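Local coordinates for autophagy-related protein 9 (Schizosaccharomyces pombe, PDB 7D0I) that scrambles phospholipids between membrane leaflets as a homotrimer with a central pore, supplying membrane to the growing autophagosome, at residues R455-L460 with D481-A486; S487-Q492 with K567-V572; L462-E467 with T576-G581. The protein carries 1 engineered substitution. All blocks are in the same frame, centred on the assembly; numbering follows the deposited sequence.

Interaction 1. Residues R455-L460 with D481-A486; sequences RRYTPL and DSYAAA
Y457 and Y483 lay their phenol rings against each other between the short strand 455-457 and the first turn of helix 483-489. The planes are close to parallel, 29° apart, but slid so far that the rings barely overlap, with the centroid of Y457 4.9 Å from that of Y483. The two side chains run past one another in opposite directions, and their rims do the touching: Y457 CD2 lies 3.4 Å from Y483 CE1. Beyond this pair, Y457 OH reaches S482 OG in a hydrogen bond modelled at 2.4 Å, a length too short to take literally at 3 Å resolution. The methyl of A486 packs near the same hydroxyl. This is the tight, buried side, backed by T576 and F575 of helix 565-576 and by F465, which meets the Y457 ring edge-to-face.

The R456 side is looser and partly exposed. Its chain bends at chi2 and crosses Y483 at about a right angle, so that CD rests 3.6 Å from Y483 OH. R456 NH1 lies over the centre of the Y483 ring, the guanidinium plane tilted 46° from it. R456 CZ stands 4.6 Å from the Y483 centroid and only 6° off the ring normal, a cation-pi contact. T560 of a second subunit packs on both R456 and Y483, and E559 of that subunit makes a long, weak ion pair with R456.

The buried Y457 hydroxyl thus finds a polar partner in S482, just before helix 483-489, though at a doubtful length, whereas the R456 charge, with R603 close by, is probably eased by the aromatic face and the neighbouring carboxylate.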
loop_
_atom_site.group_PDB
_atom_site.type_symbol
_atom_site.label_atom_id
_atom_site.label_comp_id
_atom_site.label_asym_id
_atom_site.label_seq_id
_atom_site.Cartn_x
_atom_site.Cartn_y
_atom_site.Cartn_z
ATOM N N ARG A 455 -5.963 25.931 29.792
ATOM C CA ARG A 455 -5.732 26.767 28.629
ATOM C C ARG A 455 -6.752 26.463 27.544
ATOM O O ARG A 455 -7.189 25.325 27.372
ATOM C CB ARG A 455 -4.317 26.568 28.098
ATOM C CG ARG A 455 -3.242 26.927 29.095
ATOM C CD ARG A 455 -1.874 26.503 28.614
ATOM N NE ARG A 455 -1.255 27.503 27.758
ATOM C CZ ARG A 455 -0.334 28.360 28.176
ATOM N NH1 ARG A 455 0.068 28.324 29.432
ATOM N NH2 ARG A 455 0.186 29.243 27.343
ATOM N N ARG A 456 -7.134 27.510 26.822
ATOM C CA ARG A 456 -8.083 27.434 25.728
ATOM C C ARG A 456 -7.606 28.359 24.623
ATOM O O ARG A 456 -6.783 29.246 24.850
ATOM C CB ARG A 456 -9.489 27.827 26.183
ATOM C CG ARG A 456 -10.108 26.898 27.197
ATOM C CD ARG A 456 -10.732 25.701 26.529
ATOM N NE ARG A 456 -11.229 24.724 27.487
ATOM C CZ ARG A 456 -10.540 23.666 27.900
ATOM N NH1 ARG A 456 -9.320 23.444 27.437
ATOM N NH2 ARG A 456 -11.074 22.829 28.775
ATOM N N TYR A 457 -8.123 28.150 23.417
ATOM C CA TYR A 457 -7.785 29.026 22.308
ATOM C C TYR A 457 -8.541 30.336 22.429
ATOM O O TYR A 457 -9.729 30.355 22.754
ATOM C CB TYR A 457 -8.114 28.368 20.971
ATOM C CG TYR A 457 -7.340 27.113 20.679
ATOM C CD1 TYR A 457 -5.999 27.157 20.360
ATOM C CD2 TYR A 457 -7.958 25.885 20.697
ATOM C CE1 TYR A 457 -5.299 26.014 20.091
ATOM C CE2 TYR A 457 -7.264 24.740 20.424
ATOM C CZ TYR A 457 -5.939 24.810 20.123
ATOM O OH TYR A 457 -5.253 23.662 19.852
ATOM N N THR A 458 -7.849 31.436 22.166
ATOM C CA THR A 458 -8.492 32.733 22.189
ATOM C C THR A 458 -9.509 32.830 21.057
ATOM O O THR A 458 -9.391 32.135 20.051
ATOM C CB THR A 458 -7.463 33.844 22.058
ATOM O OG1 THR A 458 -6.843 33.767 20.774
ATOM C CG2 THR A 458 -6.408 33.698 23.112
ATOM N N PRO A 459 -10.527 33.679 21.204
ATOM C CA PRO A 459 -11.515 33.821 20.127
ATOM C C PRO A 459 -10.925 34.225 18.794
ATOM O O PRO A 459 -11.534 33.943 17.762
ATOM C CB PRO A 459 -12.455 34.896 20.667
ATOM C CG PRO A 459 -12.383 34.724 22.117
ATOM C CD PRO A 459 -10.962 34.379 22.420
ATOM N N LEU A 460 -9.769 34.878 18.776
ATOM C CA LEU A 460 -9.112 35.183 17.515
ATOM C C LEU A 460 -8.343 33.990 16.978
ATOM O O LEU A 460 -8.132 33.892 15.767
ATOM C CB LEU A 460 -8.172 36.366 17.687
ATOM C CG LEU A 460 -7.449 36.837 16.437
ATOM C CD1 LEU A 460 -8.418 37.466 15.483
ATOM C CD2 LEU A 460 -6.369 37.808 16.815
ATOM N N ASP A 481 -10.644 18.027 19.701
ATOM C CA ASP A 481 -9.698 16.933 19.563
ATOM C C ASP A 481 -8.263 17.397 19.474
ATOM O O ASP A 481 -7.386 16.586 19.189
ATOM C CB ASP A 481 -10.047 16.094 18.335
ATOM C CG ASP A 481 -11.145 15.084 18.609
ATOM O OD1 ASP A 481 -11.268 14.633 19.765
ATOM O OD2 ASP A 481 -11.878 14.729 17.664
ATOM N N SER A 482 -7.994 18.676 19.706
ATOM C CA SER A 482 -6.653 19.225 19.628
ATOM C C SER A 482 -6.118 19.712 20.959
ATOM O O SER A 482 -4.937 20.055 21.037
ATOM C CB SER A 482 -6.615 20.397 18.646
ATOM O OG SER A 482 -5.715 21.383 19.097
ATOM N N TYR A 483 -6.947 19.770 21.996
ATOM C CA TYR A 483 -6.483 20.298 23.268
ATOM C C TYR A 483 -5.508 19.352 23.947
ATOM O O TYR A 483 -4.599 19.806 24.643
ATOM C CB TYR A 483 -7.664 20.585 24.181
ATOM C CG TYR A 483 -8.374 21.869 23.859
ATOM C CD1 TYR A 483 -7.705 23.070 23.883
ATOM C CD2 TYR A 483 -9.713 21.878 23.550
ATOM C CE1 TYR A 483 -8.347 24.236 23.601
ATOM C CE2 TYR A 483 -10.360 23.042 23.270
ATOM C CZ TYR A 483 -9.673 24.218 23.293
ATOM O OH TYR A 483 -10.321 25.390 23.009
ATOM N N ALA A 484 -5.668 18.043 23.753
ATOM C CA ALA A 484 -4.689 17.102 24.282
ATOM C C ALA A 484 -3.325 17.327 23.648
ATOM O O ALA A 484 -2.304 17.405 24.341
ATOM C CB ALA A 484 -5.162 15.672 24.044
ATOM N N ALA A 485 -3.296 17.455 22.324
ATOM C CA ALA A 485 -2.045 17.702 21.626
ATOM C C ALA A 485 -1.433 19.032 22.036
ATOM O O ALA A 485 -0.214 19.141 22.180
ATOM C CB ALA A 485 -2.276 17.659 20.122
ATOM N N ALA A 486 -2.259 20.061 22.231
ATOM C CA ALA A 486 -1.715 21.364 22.594
ATOM C C ALA A 486 -1.166 21.362 24.013
ATOM O O ALA A 486 -0.109 21.952 24.279
ATOM C CB ALA A 486 -2.785 22.433 22.436
#

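Interaction 2. Residues S487-Q492 with K567-V572; sequences SHYVSQ and KALRRV
Y489 and A568 mark the closest approach of the two backbones, with Y489 CA 5.0 Å from A568 CA. Residues 487-489 belong to the last part of helix 483-489; the chain then folds through a type I beta turn from Y489 to Q492, while 567-572 is helical throughout. The small methyl of A568 is consistent with so close an approach: A568 CB points toward the partner and sits 3.8 Å from Y489 CA.

Around that methyl the other side chains arrange themselves. The Y489 ring, with CG anti to the backbone N (chi1 166°), lies beside L569 and points the same way. A568 CB meets the ring at its edge, near the plane, and L569 comes over a face: its CD1 is 4.1 Å from the Y489 centroid and 16° off the normal, a CH-pi contact offset toward the rim. L569 CB touches Y489 CE1 at 3.6 Å, and further along the helix V572 CG2 packs 3.8 Å from Y489 CB. On the other flank Q492 CG lies 4.0 Å from A568 CB, and the H488 ring brushes the same methyl at the exposed margin. V592 and F596 of helix 591-599 enclose the Y489 ring further, F596 meeting it edge-to-face.

H488 O is satisfied within the turn: it accepts S491 N and S491 OG, both from one face of its plane, with S491 OG 2.7 Å from H488 O. Q492 OE1 instead reaches the backbone N of A564, just ahead of helix 565-576, a polar tie beside the apolar packing. Between 487-492 and 567-572 themselves no hydrogen bond crosses, so the joining is apolar and CH-pi, with this one bond alongside it.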
loop_
_atom_site.group_PDB
_atom_site.type_symbol
_atom_site.label_atom_id
_atom_site.label_comp_id
_atom_site.label_asym_id
_atom_site.label_seq_id
_atom_site.Cartn_x
_atom_site.Cartn_y
_atom_site.Cartn_z
ATOM N N SER A 487 -1.871 20.714 24.939
ATOM C CA SER A 487 -1.378 20.609 26.303
ATOM C C SER A 487 -0.081 19.830 26.349
ATOM O O SER A 487 0.821 20.155 27.126
ATOM C CB SER A 487 -2.427 19.943 27.188
ATOM O OG SER A 487 -3.689 20.554 27.008
ATOM N N HIS A 488 0.034 18.791 25.522
ATOM C CA HIS A 488 1.287 18.062 25.427
ATOM C C HIS A 488 2.394 18.951 24.884
ATOM O O HIS A 488 3.495 18.993 25.436
ATOM C CB HIS A 488 1.102 16.835 24.546
ATOM C CG HIS A 488 2.311 15.965 24.467
ATOM N ND1 HIS A 488 3.098 15.689 25.560
ATOM C CD2 HIS A 488 2.863 15.299 23.425
ATOM C CE1 HIS A 488 4.088 14.895 25.197
ATOM N NE2 HIS A 488 3.968 14.646 23.906
ATOM N N TYR A 489 2.111 19.683 23.808
ATOM C CA TYR A 489 3.143 20.488 23.166
ATOM C C TYR A 489 3.698 21.543 24.105
ATOM O O TYR A 489 4.914 21.731 24.190
ATOM C CB TYR A 489 2.594 21.151 21.908
ATOM C CG TYR A 489 3.490 22.242 21.387
ATOM C CD1 TYR A 489 4.681 21.944 20.764
ATOM C CD2 TYR A 489 3.149 23.569 21.526
ATOM C CE1 TYR A 489 5.499 22.927 20.300
ATOM C CE2 TYR A 489 3.966 24.559 21.061
ATOM C CZ TYR A 489 5.137 24.232 20.450
ATOM O OH TYR A 489 5.961 25.221 19.982
ATOM N N VAL A 490 2.831 22.255 24.814
ATOM C CA VAL A 490 3.313 23.393 25.593
ATOM C C VAL A 490 4.160 22.943 26.776
ATOM O O VAL A 490 4.735 23.773 27.486
ATOM C CB VAL A 490 2.156 24.281 26.076
ATOM C CG1 VAL A 490 1.464 24.914 24.899
ATOM C CG2 VAL A 490 1.192 23.474 26.895
ATOM N N SER A 491 4.255 21.636 27.002
ATOM C CA SER A 491 5.028 21.114 28.117
ATOM C C SER A 491 6.397 20.592 27.706
ATOM O O SER A 491 7.175 20.192 28.571
ATOM C CB SER A 491 4.255 20.000 28.819
ATOM O OG SER A 491 4.279 18.820 28.045
ATOM N N GLN A 492 6.713 20.591 26.418
ATOM C CA GLN A 492 7.976 20.058 25.932
ATOM C C GLN A 492 9.123 21.038 26.061
ATOM O O GLN A 492 10.173 20.805 25.461
ATOM C CB GLN A 492 7.847 19.637 24.472
ATOM C CG GLN A 492 6.723 18.680 24.199
ATOM C CD GLN A 492 6.916 17.360 24.876
ATOM O OE1 GLN A 492 7.529 16.458 24.323
ATOM N NE2 GLN A 492 6.388 17.230 26.079
ATOM N N LYS A 567 7.797 17.148 17.039
ATOM C CA LYS A 567 6.744 16.203 16.687
ATOM C C LYS A 567 5.474 16.452 17.486
ATOM O O LYS A 567 4.380 16.175 16.991
ATOM C CB LYS A 567 7.223 14.764 16.864
ATOM C CG LYS A 567 7.768 14.440 18.223
ATOM C CD LYS A 567 8.165 12.978 18.303
ATOM C CE LYS A 567 6.958 12.066 18.154
ATOM N NZ LYS A 567 5.963 12.264 19.245
ATOM N N ALA A 568 5.589 17.011 18.688
ATOM C CA ALA A 568 4.401 17.483 19.387
ATOM C C ALA A 568 3.723 18.600 18.611
ATOM O O ALA A 568 2.494 18.624 18.480
ATOM C CB ALA A 568 4.768 17.955 20.790
ATOM N N LEU A 569 4.510 19.526 18.070
ATOM C CA LEU A 569 3.935 20.607 17.285
ATOM C C LEU A 569 3.286 20.083 16.015
ATOM O O LEU A 569 2.228 20.568 15.613
ATOM C CB LEU A 569 5.003 21.639 16.950
ATOM C CG LEU A 569 4.503 22.864 16.199
ATOM C CD1 LEU A 569 3.373 23.528 16.951
ATOM C CD2 LEU A 569 5.631 23.828 15.998
ATOM N N ARG A 570 3.899 19.101 15.363
ATOM C CA ARG A 570 3.269 18.539 14.176
ATOM C C ARG A 570 1.986 17.799 14.531
ATOM O O ARG A 570 1.006 17.845 13.778
ATOM C CB ARG A 570 4.250 17.630 13.443
ATOM C CG ARG A 570 5.325 18.398 12.693
ATOM C CD ARG A 570 6.255 17.490 11.920
ATOM N NE ARG A 570 7.291 16.921 12.774
ATOM C CZ ARG A 570 8.017 15.856 12.458
ATOM N NH1 ARG A 570 7.816 15.232 11.306
ATOM N NH2 ARG A 570 8.940 15.408 13.296
ATOM N N ARG A 571 1.961 17.129 15.683
ATOM C CA ARG A 571 0.734 16.494 16.145
ATOM C C ARG A 571 -0.359 17.520 16.409
ATOM O O ARG A 571 -1.537 17.240 16.177
ATOM C CB ARG A 571 1.026 15.675 17.402
ATOM C CG ARG A 571 -0.162 14.970 18.015
ATOM C CD ARG A 571 -0.736 13.919 17.096
ATOM N NE ARG A 571 -1.893 13.257 17.690
ATOM C CZ ARG A 571 -2.802 12.578 17.001
ATOM N NH1 ARG A 571 -2.700 12.476 15.684
ATOM N NH2 ARG A 571 -3.821 12.007 17.626
ATOM N N VAL A 572 0.008 18.710 16.887
ATOM C CA VAL A 572 -0.971 19.784 17.054
ATOM C C VAL A 572 -1.469 20.270 15.700
ATOM O O VAL A 572 -2.673 20.453 15.484
ATOM C CB VAL A 572 -0.368 20.945 17.858
ATOM C CG1 VAL A 572 -1.353 22.070 17.951
ATOM C CG2 VAL A 572 0.008 20.486 19.223
#

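Interaction 3. Residues L462-E467 with T576-G581; sequences LWTFRE and THYMPG. With LMN (Lauryl Maltose Neopentyl Glycol), chain G.
A positive phi of 57° at H577 breaks off helix 565-576 and turns this residue toward E467, whose chain is extended beyond CG; the result is a histidine-carboxylate hydrogen bond joining the loop after that helix to the chain after helix 461-464. H577 ND1 donates to E467 OE2 over 2.9 Å, a bent bond that arrives from above the carboxylate plane.

Away from this polar pair the contact is apolar. T576 CB stands over the centre of the F465 ring, 4.0 Å from its centroid, in a CH-pi contact. Y578, with CG anti to its backbone N (chi1 169°), crosses the F465 side chain at about a right angle; the ring planes meet obliquely, at 42°, with F465 CE1 3.5 Å from Y578 CD2. One face of Y578 also takes the T464 methyl, CG2 lying 3.9 Å from the ring centroid, while T464 OG1 is bonded back to L460 O.

W463 and R466 line the lauryl maltose neopentyl glycol pocket. R466, its NE bonded to E470 O, has detergent oxygen OAR at its guanidinium edge, 4.0 Å from NH2 and beyond bonding range. W463, whose NE1 is hydrogen-bonded to E376, has CZ2 3.6 Å from detergent oxygen OAJ.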
loop_
_atom_site.group_PDB
_atom_site.type_symbol
_atom_site.label_atom_id
_atom_site.label_comp_id
_atom_site.label_asym_id
_atom_site.label_seq_id
_atom_site.Cartn_x
_atom_site.Cartn_y
_atom_site.Cartn_z
ATOM N N LEU A 462 -9.571 31.038 17.125
ATOM C CA LEU A 462 -10.594 30.178 16.559
ATOM C C LEU A 462 -11.109 30.671 15.221
ATOM O O LEU A 462 -11.807 29.926 14.535
ATOM C CB LEU A 462 -11.753 30.033 17.538
ATOM C CG LEU A 462 -11.472 29.142 18.737
ATOM C CD1 LEU A 462 -12.742 28.883 19.482
ATOM C CD2 LEU A 462 -10.877 27.855 18.268
ATOM N N TRP A 463 -10.802 31.904 14.837
ATOM C CA TRP A 463 -11.062 32.374 13.486
ATOM C C TRP A 463 -9.839 32.288 12.597
ATOM O O TRP A 463 -9.972 32.375 11.375
ATOM C CB TRP A 463 -11.566 33.815 13.505
ATOM C CG TRP A 463 -13.000 33.933 13.852
ATOM C CD1 TRP A 463 -13.521 34.455 14.983
ATOM C CD2 TRP A 463 -14.110 33.506 13.060
ATOM N NE1 TRP A 463 -14.887 34.389 14.951
ATOM C CE2 TRP A 463 -15.272 33.808 13.775
ATOM C CE3 TRP A 463 -14.232 32.897 11.810
ATOM C CZ2 TRP A 463 -16.539 33.526 13.286
ATOM C CZ3 TRP A 463 -15.487 32.616 11.332
ATOM C CH2 TRP A 463 -16.621 32.931 12.064
ATOM N N THR A 464 -8.658 32.126 13.186
ATOM C CA THR A 464 -7.454 31.865 12.417
ATOM C C THR A 464 -7.375 30.411 11.987
ATOM O O THR A 464 -6.855 30.112 10.911
ATOM C CB THR A 464 -6.228 32.233 13.239
ATOM O OG1 THR A 464 -6.336 33.592 13.669
ATOM C CG2 THR A 464 -4.993 32.094 12.419
ATOM N N PHE A 465 -7.894 29.504 12.805
ATOM C CA PHE A 465 -7.872 28.091 12.474
ATOM C C PHE A 465 -9.018 27.691 11.564
ATOM O O PHE A 465 -8.945 26.635 10.932
ATOM C CB PHE A 465 -7.940 27.246 13.743
ATOM C CG PHE A 465 -6.809 27.475 14.695
ATOM C CD1 PHE A 465 -5.659 28.116 14.301
ATOM C CD2 PHE A 465 -6.896 27.029 15.992
ATOM C CE1 PHE A 465 -4.635 28.321 15.179
ATOM C CE2 PHE A 465 -5.869 27.228 16.865
ATOM C CZ PHE A 465 -4.739 27.872 16.460
ATOM N N ARG A 466 -10.061 28.502 11.484
ATOM C CA ARG A 466 -11.259 28.114 10.762
ATOM C C ARG A 466 -10.983 28.043 9.273
ATOM O O ARG A 466 -10.292 28.894 8.712
ATOM C CB ARG A 466 -12.378 29.104 11.044
ATOM C CG ARG A 466 -13.710 28.728 10.474
ATOM C CD ARG A 466 -14.339 27.582 11.198
ATOM N NE ARG A 466 -15.745 27.437 10.858
ATOM C CZ ARG A 466 -16.720 28.090 11.469
ATOM N NH1 ARG A 466 -16.441 28.933 12.439
ATOM N NH2 ARG A 466 -17.968 27.912 11.102
ATOM N N GLU A 467 -11.516 27.012 8.637
ATOM C CA GLU A 467 -11.446 26.851 7.197
ATOM C C GLU A 467 -12.763 27.267 6.571
ATOM O O GLU A 467 -13.785 27.383 7.242
ATOM C CB GLU A 467 -11.122 25.408 6.833
ATOM C CG GLU A 467 -9.736 24.995 7.237
ATOM C CD GLU A 467 -9.471 23.541 6.999
ATOM O OE1 GLU A 467 -10.447 22.773 6.883
ATOM O OE2 GLU A 467 -8.286 23.163 6.925
ATOM N N THR A 576 -5.036 21.699 14.164
ATOM C CA THR A 576 -5.322 23.106 13.931
ATOM C C THR A 576 -5.165 23.499 12.472
ATOM O O THR A 576 -5.724 24.520 12.061
ATOM C CB THR A 576 -4.428 23.987 14.791
ATOM O OG1 THR A 576 -3.075 23.868 14.355
ATOM C CG2 THR A 576 -4.523 23.569 16.225
ATOM N N HIS A 577 -4.426 22.723 11.682
ATOM C CA HIS A 577 -4.174 23.001 10.271
ATOM C C HIS A 577 -3.536 24.360 10.053
ATOM O O HIS A 577 -3.600 24.904 8.951
ATOM C CB HIS A 577 -5.452 22.902 9.437
ATOM C CG HIS A 577 -6.098 21.556 9.469
ATOM N ND1 HIS A 577 -7.397 21.348 9.061
ATOM C CD2 HIS A 577 -5.628 20.351 9.853
ATOM C CE1 HIS A 577 -7.700 20.072 9.200
ATOM N NE2 HIS A 577 -6.645 19.444 9.677
ATOM N N TYR A 578 -2.912 24.926 11.074
ATOM C CA TYR A 578 -2.392 26.285 11.015
ATOM C C TYR A 578 -0.904 26.253 11.310
ATOM O O TYR A 578 -0.499 26.088 12.462
ATOM C CB TYR A 578 -3.117 27.188 12.005
ATOM C CG TYR A 578 -2.476 28.535 12.191
ATOM C CD1 TYR A 578 -2.604 29.518 11.228
ATOM C CD2 TYR A 578 -1.750 28.826 13.327
ATOM C CE1 TYR A 578 -2.023 30.742 11.395
ATOM C CE2 TYR A 578 -1.169 30.051 13.496
ATOM C CZ TYR A 578 -1.310 31.007 12.531
ATOM O OH TYR A 578 -0.732 32.237 12.700
ATOM N N MET A 579 -0.095 26.427 10.269
ATOM C CA MET A 579 1.354 26.559 10.398
ATOM C C MET A 579 1.791 27.744 9.555
ATOM O O MET A 579 1.856 27.633 8.319
ATOM C CB MET A 579 2.068 25.290 9.960
ATOM C CG MET A 579 3.580 25.419 9.878
ATOM S SD MET A 579 4.412 23.828 9.722
ATOM C CE MET A 579 3.479 23.082 8.393
ATOM N N PRO A 580 2.073 28.884 10.165
ATOM C CA PRO A 580 2.585 30.027 9.404
ATOM C C PRO A 580 3.809 29.682 8.583
ATOM O O PRO A 580 4.437 28.642 8.793
ATOM C CB PRO A 580 2.917 31.043 10.496
ATOM C CG PRO A 580 1.989 30.730 11.567
ATOM C CD PRO A 580 1.779 29.248 11.554
ATOM N N GLY A 581 4.154 30.550 7.634
ATOM C CA GLY A 581 5.282 30.259 6.769
ATOM C C GLY A 581 6.588 30.173 7.528
ATOM O O GLY A 581 7.411 29.292 7.269
HETATM C C1 LMN G . -25.490 35.213 18.280
HETATM O O1 LMN G . -26.298 36.118 18.778
HETATM C C2 LMN G . -25.991 33.786 18.581
HETATM O O2 LMN G . -27.320 33.652 18.092
HETATM C C3 LMN G . -25.115 32.783 17.903
HETATM O O3 LMN G . -25.609 31.442 18.238
HETATM C C4 LMN G . -23.696 32.890 18.288
HETATM O O4 LMN G . -22.892 32.085 17.319
HETATM C C5 LMN G . -23.168 34.288 18.277
HETATM O O5 LMN G . -24.077 35.280 18.909
HETATM C C6 LMN G . -21.819 34.335 18.999
HETATM O O6 LMN G . -21.796 33.368 20.023
HETATM C CAA LMN G . -27.556 45.270 27.130
HETATM C CAB LMN G . -25.079 46.481 22.464
HETATM O OAI LMN G . -18.119 29.462 19.226
HETATM O OAJ LMN G . -19.134 32.040 15.249
HETATM O OAL LMN G . -26.316 36.005 11.008
HETATM O OAN LMN G . -22.398 37.048 14.169
HETATM O OAP LMN G . -24.405 38.526 14.420
HETATM O OAQ LMN G . -20.540 27.354 18.732
HETATM O OAR LMN G . -19.966 30.831 12.870
HETATM O OAS LMN G . -23.197 27.391 17.929
HETATM O OAT LMN G . -22.687 29.841 13.579
HETATM O OAU LMN G . -23.277 29.922 15.945
HETATM O OAV LMN G . -23.797 32.716 12.069
HETATM C CAW LMN G . -28.161 43.990 26.506
HETATM C CAX LMN G . -24.320 45.248 21.936
HETATM C CAY LMN G . -27.031 43.185 25.818
HETATM C CAZ LMN G . -23.969 45.490 20.449
HETATM C CBA LMN G . -27.450 42.832 24.367
HETATM C CBB LMN G . -24.741 44.488 19.548
HETATM C CBC LMN G . -26.168 42.557 23.529
HETATM C CBD LMN G . -24.924 45.139 18.151
HETATM C CBE LMN G . -26.555 42.361 22.032
HETATM C CBF LMN G . -26.083 44.439 17.388
HETATM C CBG LMN G . -27.796 41.421 21.930
HETATM C CBH LMN G . -26.010 42.908 17.644
HETATM C CBI LMN G . -27.999 41.014 20.433
HETATM C CBJ LMN G . -27.255 42.232 16.988
HETATM C CBK LMN G . -27.175 39.714 20.133
HETATM C CBL LMN G . -26.906 40.736 16.665
HETATM C CBM LMN G . -19.391 30.038 19.397
HETATM C CBN LMN G . -19.760 33.243 14.857
HETATM C CBP LMN G . -25.086 35.820 11.674
HETATM C CBQ LMN G . -27.872 38.925 18.969
HETATM C CBR LMN G . -25.980 39.706 17.421
HETATM C CBS LMN G . -25.779 37.454 18.677
HETATM C CBT LMN G . -27.510 37.692 16.709
HETATM O OBV LMN G . -26.810 37.900 15.468
HETATM O OBX LMN G . -26.239 36.545 13.682
HETATM O OBY LMN G . -20.906 30.939 17.719
HETATM O OBZ LMN G . -21.821 33.911 13.773
HETATM O OCB LMN G . -24.070 34.030 14.571
HETATM C CCC LMN G . -20.243 29.705 18.207
HETATM C CCD LMN G . -20.648 33.007 13.664
HETATM C CCF LMN G . -25.339 35.501 13.125
HETATM C CCH LMN G . -23.531 36.338 14.782
HETATM C CCJ LMN G . -25.968 36.856 15.079
HETATM C CCL LMN G . -24.541 37.342 15.220
HETATM C CCM LMN G . -26.788 38.441 17.930
HETATM C CCN LMN G . -21.237 28.607 18.589
HETATM C CCO LMN G . -20.987 31.508 13.626
HETATM C CCQ LMN G . -23.986 35.298 13.836
HETATM C CCR LMN G . -22.371 30.959 17.927
HETATM C CCS LMN G . -22.997 33.191 14.301
HETATM C CCT LMN G . -22.284 28.470 17.547
HETATM C CCU LMN G . -22.306 31.149 13.037
HETATM C CCV LMN G . -23.067 29.717 17.353
HETATM C CCW LMN G . -23.411 32.104 13.314
#

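How the interactions relate
Reading from the N terminus, the chain passes through 455-460 and then 462-467 before 481-486 returns to close interaction 1, a short loop of 20 residues that includes helix 472-480. Interaction 2 opens at once on the same helix, 483-489, and closes only after the transmembrane helices 496-520 and 538-555, when helix 565-576 comes back to it. Interaction 3, begun at 462-467, closes just beyond that helix, so it crosses interaction 1 and encloses interaction 2. They also meet in space: Y457 of interaction 1 packs on L462 of interaction 3, and A485 on V572 of interaction 2. Together they gather the parts flanking this transmembrane pair, which are inferred to be cytoplasmic.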